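Local coordinates for protein ribosome-binding factor A (Thermus thermophilus, PDB 2DYJ) that assists late maturation of the 30S ribosomal subunit, binding free 30S subunits and enabling efficient processing of 16S rRNA, at residues Glu18-Leu23 with Phe29-Glu34; Arg14-Glu19 with Leu45-Glu50. All blocks are in the same frame, centred on the assembly; numbering follows the deposited sequence.

Leu16 (contact 2) and Ile20 (contact 1), one turn apart on helix 5-21 of this KH-type domain, illustrate how one helix can meet a sheet at successive points. Val33, a partner of Ile20, and the partners of Leu16, Leu45 and Val47, lie on neighbouring antiparallel strands, joined where Glu34 N meets Tyr48 O and Thr32 O meets Glu50 N, both at 2.8 Å; Leu31, the other partner of Ile20, comes just before strand 32-38. Contact 2 lies about 3 Å from the chain centre (centre to centre) and is wholly buried; contact 1, at about 9 Å, is only partly so. Both are purely apolar, but contact 2 includes a tighter methyl pair.

Contact 1 of 2, residues Glu18-Leu23 with Phe29-Glu34; sequences EEIQAL and FLLTVE
Ile20 meets Leu31 and Val33 where the chain, leaving the first helix of the KH-type fold, returns through a loop into the first strand of the sheet; Leu31 sits just ahead of that strand and Val33 within it. Five residues separate the two segments, so this is a local helix-to-strand return, closed by methyl groups without any hydrogen bond across it. The side chain of Ile20 shows how one branched residue can serve two partners. From CB, which points toward 29-34, the chain divides. The short branch, CG2, comes within 4.0 Å of Leu31 CD2. The long branch leaves beside the backbone N (chi1 -71°) and runs on extended through CG1 (chi2 176°), which carries CD1 on to Val33. CG1 itself acts as a spacer, about 5.0 Å from Val33 CG2. Both partners slant across the isoleucine, and because they are two residues apart on the same side of 29-34, their methyls can be reached together by the fork. Leu62 of helix 55-64 also touches both Ile20 and Leu31, while Val47 and Val49 of the adjacent strand back Val33 and Leu31 respectively. The small apolar cluster thus joins two helices to the sheet. At the far end of the isoleucine, CD1 rests 3.8 Å from Val33 CG2.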
loop_
_atom_site.group_PDB
_atom_site.type_symbol
_atom_site.label_atom_id
_atom_site.label_comp_id
_atom_site.label_asym_id
_atom_site.label_seq_id
_atom_site.Cartn_x
_atom_site.Cartn_y
_atom_site.Cartn_z
ATOM N N GLU A 18 1.558 6.440 5.252
ATOM C CA GLU A 18 1.159 6.929 6.566
ATOM C C GLU A 18 0.239 5.967 7.304
ATOM O O GLU A 18 0.359 5.792 8.520
ATOM C CB GLU A 18 0.479 8.294 6.439
ATOM C CG GLU A 18 1.454 9.405 6.082
ATOM C CD GLU A 18 0.784 10.755 5.892
ATOM O OE1 GLU A 18 1.491 11.724 5.546
ATOM O OE2 GLU A 18 -0.444 10.844 6.081
ATOM N N GLU A 19 -0.691 5.350 6.579
ATOM C CA GLU A 19 -1.608 4.408 7.199
ATOM C C GLU A 19 -0.889 3.140 7.652
ATOM O O GLU A 19 -1.258 2.541 8.653
ATOM C CB GLU A 19 -2.754 4.053 6.245
ATOM C CG GLU A 19 -3.670 5.232 5.932
ATOM C CD GLU A 19 -4.094 5.981 7.187
ATOM O OE1 GLU A 19 -4.394 5.320 8.206
ATOM O OE2 GLU A 19 -4.131 7.231 7.147
ATOM N N ILE A 20 0.136 2.725 6.919
ATOM C CA ILE A 20 0.875 1.534 7.316
ATOM C C ILE A 20 1.665 1.865 8.595
ATOM O O ILE A 20 1.722 1.073 9.541
ATOM C CB ILE A 20 1.836 1.098 6.187
ATOM C CG1 ILE A 20 1.016 0.528 5.027
ATOM C CG2 ILE A 20 2.858 0.097 6.712
ATOM C CD1 ILE A 20 1.831 0.126 3.787
ATOM N N GLN A 21 2.263 3.052 8.625
ATOM C CA GLN A 21 3.029 3.479 9.791
ATOM C C GLN A 21 2.113 3.487 11.010
ATOM O O GLN A 21 2.569 3.289 12.128
ATOM C CB GLN A 21 3.602 4.885 9.556
ATOM C CG GLN A 21 5.129 4.977 9.535
ATOM C CD GLN A 21 5.720 5.460 10.861
ATOM O OE1 GLN A 21 5.451 4.889 11.926
ATOM N NE2 GLN A 21 6.531 6.514 10.799
ATOM N N ALA A 22 0.820 3.710 10.789
ATOM C CA ALA A 22 -0.152 3.741 11.893
ATOM C C ALA A 22 -0.517 2.348 12.413
ATOM O O ALA A 22 -1.084 2.214 13.506
ATOM C CB ALA A 22 -1.418 4.480 11.463
ATOM N N LEU A 23 -0.201 1.311 11.639
ATOM C CA LEU A 23 -0.486 -0.057 12.078
ATOM C C LEU A 23 0.529 -0.437 13.155
ATOM O O LEU A 23 1.642 0.090 13.190
ATOM C CB LEU A 23 -0.384 -1.024 10.897
ATOM C CG LEU A 23 -1.413 -0.783 9.790
ATOM C CD1 LEU A 23 -1.203 -1.802 8.663
ATOM C CD2 LEU A 23 -2.828 -0.902 10.367
ATOM N N PHE A 29 7.666 -3.142 11.303
ATOM C CA PHE A 29 8.594 -2.158 11.874
ATOM C C PHE A 29 9.663 -1.768 10.840
ATOM O O PHE A 29 10.285 -2.631 10.223
ATOM C CB PHE A 29 9.244 -2.716 13.150
ATOM C CG PHE A 29 10.223 -1.767 13.802
ATOM C CD1 PHE A 29 9.886 -0.429 14.008
ATOM C CD2 PHE A 29 11.486 -2.204 14.188
ATOM C CE1 PHE A 29 10.796 0.463 14.590
ATOM C CE2 PHE A 29 12.406 -1.319 14.772
ATOM C CZ PHE A 29 12.061 0.011 14.972
ATOM N N LEU A 30 9.834 -0.463 10.643
ATOM C CA LEU A 30 10.797 0.103 9.699
ATOM C C LEU A 30 10.496 -0.147 8.227
ATOM O O LEU A 30 11.325 0.153 7.359
ATOM C CB LEU A 30 12.210 -0.391 10.003
ATOM C CG LEU A 30 12.712 -0.036 11.401
ATOM C CD1 LEU A 30 14.197 -0.406 11.510
ATOM C CD2 LEU A 30 12.500 1.456 11.654
ATOM N N LEU A 31 9.327 -0.696 7.938
ATOM C CA LEU A 31 8.957 -0.938 6.545
ATOM C C LEU A 31 8.656 0.383 5.855
ATOM O O LEU A 31 8.054 1.281 6.458
ATOM C CB LEU A 31 7.704 -1.816 6.452
ATOM C CG LEU A 31 7.215 -2.056 5.020
ATOM C CD1 LEU A 31 6.820 -3.512 4.863
ATOM C CD2 LEU A 31 6.056 -1.119 4.674
ATOM N N THR A 32 9.058 0.493 4.591
ATOM C CA THR A 32 8.775 1.690 3.806
ATOM C C THR A 32 8.122 1.340 2.470
ATOM O O THR A 32 8.312 0.251 1.917
ATOM C CB THR A 32 10.045 2.521 3.522
ATOM O OG1 THR A 32 10.996 1.713 2.823
ATOM C CG2 THR A 32 10.650 3.045 4.822
ATOM N N VAL A 33 7.345 2.273 1.948
ATOM C CA VAL A 33 6.690 2.070 0.672
ATOM C C VAL A 33 7.557 2.714 -0.404
ATOM O O VAL A 33 7.795 3.916 -0.383
ATOM C CB VAL A 33 5.299 2.706 0.682
ATOM C CG1 VAL A 33 4.655 2.557 -0.691
ATOM C CG2 VAL A 33 4.444 2.038 1.762
ATOM N N GLU A 34 8.038 1.913 -1.342
ATOM C CA GLU A 34 8.907 2.451 -2.383
ATOM C C GLU A 34 8.131 3.009 -3.565
ATOM O O GLU A 34 8.575 3.957 -4.218
ATOM C CB GLU A 34 9.874 1.379 -2.895
ATOM C CG GLU A 34 10.733 1.880 -4.064
ATOM C CD GLU A 34 11.026 0.804 -5.087
ATOM O OE1 GLU A 34 11.469 1.149 -6.204
ATOM O OE2 GLU A 34 10.815 -0.387 -4.775
#

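Contact 2 of 2, residues Arg14-Glu19 with Leu45-Glu50; sequences RALAEE and LSVYVE
In a KH-type domain helices pack on one face of a three-stranded sheet, and here Leu16 of the first helix meets Val47 and Leu45 of the central strand. The helix and strand backbones stay well apart, with Leu16 CA and Val47 CA, the nearest such pair, separated by 8.8 Å, so side chains alone bridge the gap. One atom of the leucine does the work. CG of Leu16 lies roughly opposite the backbone N (chi1 -156°), CD1 turns off (chi2 47°), and CD2 continues the extended line of the chain to form its tip. That methyl rests mainly on CG2 of Val47, with CG1 farther off: the two branches stand at 3.5 Å and 4.0 Å from Leu16 CD2. Leucine and valine therefore approach tip to tip, and the CG2 pair is closer than ordinary van der Waals contact. Leu45, two residues earlier on the same face of the strand, adds a looser touch, its CD2 standing 4.2 Å from Leu16 CD2. Around this point Leu85 of strand 84-89 touches both Leu16 and Leu45, Phe87 flanks Val47, and Leu73 of helix 66-74 also lies against Leu16. Leu16, Leu45 and Val47 are all buried close to the centre of the chain. With no hydrogen bond or charge between the segments, this contact has no polar directionality, so what holds it is probably close apolar packing, with one leucine methyl serving both partners.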
loop_
_atom_site.group_PDB
_atom_site.type_symbol
_atom_site.label_atom_id
_atom_site.label_comp_id
_atom_site.label_asym_id
_atom_site.label_seq_id
_atom_site.Cartn_x
_atom_site.Cartn_y
_atom_site.Cartn_z
ATOM N N ARG A 14 1.630 8.356 -0.619
ATOM C CA ARG A 14 1.882 9.085 0.609
ATOM C C ARG A 14 0.829 8.698 1.647
ATOM O O ARG A 14 1.142 8.527 2.822
ATOM C CB ARG A 14 1.872 10.598 0.348
ATOM C CG ARG A 14 2.112 11.423 1.603
ATOM C CD ARG A 14 2.302 12.908 1.297
ATOM N NE ARG A 14 3.489 13.441 1.969
ATOM C CZ ARG A 14 4.733 13.313 1.512
ATOM N NH1 ARG A 14 4.966 12.676 0.370
ATOM N NH2 ARG A 14 5.751 13.806 2.203
ATOM N N ALA A 15 -0.412 8.508 1.209
ATOM C CA ALA A 15 -1.487 8.138 2.134
ATOM C C ALA A 15 -1.288 6.757 2.759
ATOM O O ALA A 15 -1.451 6.567 3.969
ATOM C CB ALA A 15 -2.847 8.196 1.413
ATOM N N LEU A 16 -0.937 5.791 1.926
ATOM C CA LEU A 16 -0.742 4.425 2.393
ATOM C C LEU A 16 0.512 4.309 3.264
ATOM O O LEU A 16 0.531 3.570 4.245
ATOM C CB LEU A 16 -0.668 3.487 1.180
ATOM C CG LEU A 16 -1.026 2.014 1.394
ATOM C CD1 LEU A 16 -2.322 1.891 2.175
ATOM C CD2 LEU A 16 -1.149 1.333 0.038
ATOM N N ALA A 17 1.562 5.039 2.913
ATOM C CA ALA A 17 2.779 4.992 3.716
ATOM C C ALA A 17 2.432 5.443 5.134
ATOM O O ALA A 17 2.941 4.896 6.109
ATOM C CB ALA A 17 3.862 5.902 3.104
ATOM N N GLU A 18 1.558 6.440 5.252
ATOM C CA GLU A 18 1.159 6.929 6.566
ATOM C C GLU A 18 0.239 5.967 7.304
ATOM O O GLU A 18 0.359 5.792 8.520
ATOM C CB GLU A 18 0.479 8.294 6.439
ATOM C CG GLU A 18 1.454 9.405 6.082
ATOM C CD GLU A 18 0.784 10.755 5.892
ATOM O OE1 GLU A 18 1.491 11.724 5.546
ATOM O OE2 GLU A 18 -0.444 10.844 6.081
ATOM N N GLU A 19 -0.691 5.350 6.579
ATOM C CA GLU A 19 -1.608 4.408 7.199
ATOM C C GLU A 19 -0.889 3.140 7.652
ATOM O O GLU A 19 -1.258 2.541 8.653
ATOM C CB GLU A 19 -2.754 4.053 6.245
ATOM C CG GLU A 19 -3.670 5.232 5.932
ATOM C CD GLU A 19 -4.094 5.981 7.187
ATOM O OE1 GLU A 19 -4.394 5.320 8.206
ATOM O OE2 GLU A 19 -4.131 7.231 7.147
ATOM N N LEU A 45 -4.352 -1.537 -6.807
ATOM C CA LEU A 45 -3.145 -0.744 -6.595
ATOM C C LEU A 45 -2.074 -1.722 -6.134
ATOM O O LEU A 45 -2.248 -2.436 -5.131
ATOM C CB LEU A 45 -3.369 0.322 -5.504
ATOM C CG LEU A 45 -2.180 1.258 -5.254
ATOM C CD1 LEU A 45 -2.102 2.253 -6.405
ATOM C CD2 LEU A 45 -2.328 1.996 -3.941
ATOM N N SER A 46 -0.987 -1.798 -6.898
ATOM C CA SER A 46 0.144 -2.653 -6.532
ATOM C C SER A 46 1.006 -1.749 -5.676
ATOM O O SER A 46 1.331 -0.633 -6.084
ATOM C CB SER A 46 0.917 -3.096 -7.775
ATOM O OG SER A 46 0.122 -3.968 -8.555
ATOM N N VAL A 47 1.379 -2.240 -4.499
ATOM C CA VAL A 47 2.153 -1.474 -3.521
ATOM C C VAL A 47 3.475 -2.181 -3.300
ATOM O O VAL A 47 3.500 -3.310 -2.835
ATOM C CB VAL A 47 1.380 -1.412 -2.183
ATOM C CG1 VAL A 47 2.124 -0.521 -1.185
ATOM C CG2 VAL A 47 -0.059 -0.891 -2.419
ATOM N N TYR A 48 4.569 -1.517 -3.655
ATOM C CA TYR A 48 5.908 -2.107 -3.545
ATOM C C TYR A 48 6.588 -1.631 -2.265
ATOM O O TYR A 48 6.782 -0.439 -2.058
ATOM C CB TYR A 48 6.710 -1.720 -4.785
ATOM C CG TYR A 48 6.034 -2.153 -6.071
ATOM C CD1 TYR A 48 6.207 -3.440 -6.587
ATOM C CD2 TYR A 48 5.147 -1.301 -6.728
ATOM C CE1 TYR A 48 5.499 -3.862 -7.723
ATOM C CE2 TYR A 48 4.443 -1.714 -7.859
ATOM C CZ TYR A 48 4.620 -2.988 -8.349
ATOM O OH TYR A 48 3.910 -3.370 -9.463
ATOM N N VAL A 49 6.963 -2.575 -1.409
ATOM C CA VAL A 49 7.538 -2.206 -0.126
ATOM C C VAL A 49 8.920 -2.759 0.191
ATOM O O VAL A 49 9.314 -3.812 -0.320
ATOM C CB VAL A 49 6.595 -2.650 1.009
ATOM C CG1 VAL A 49 5.253 -1.980 0.848
ATOM C CG2 VAL A 49 6.419 -4.177 0.978
ATOM N N GLU A 50 9.639 -2.038 1.047
ATOM C CA GLU A 50 10.963 -2.475 1.499
ATOM C C GLU A 50 10.825 -2.858 2.976
ATOM O O GLU A 50 10.589 -2.000 3.833
ATOM C CB GLU A 50 12.005 -1.354 1.364
ATOM C CG GLU A 50 13.365 -1.708 2.036
ATOM C CD GLU A 50 14.344 -0.530 2.136
ATOM O OE1 GLU A 50 13.909 0.630 2.008
ATOM O OE2 GLU A 50 15.557 -0.762 2.364
#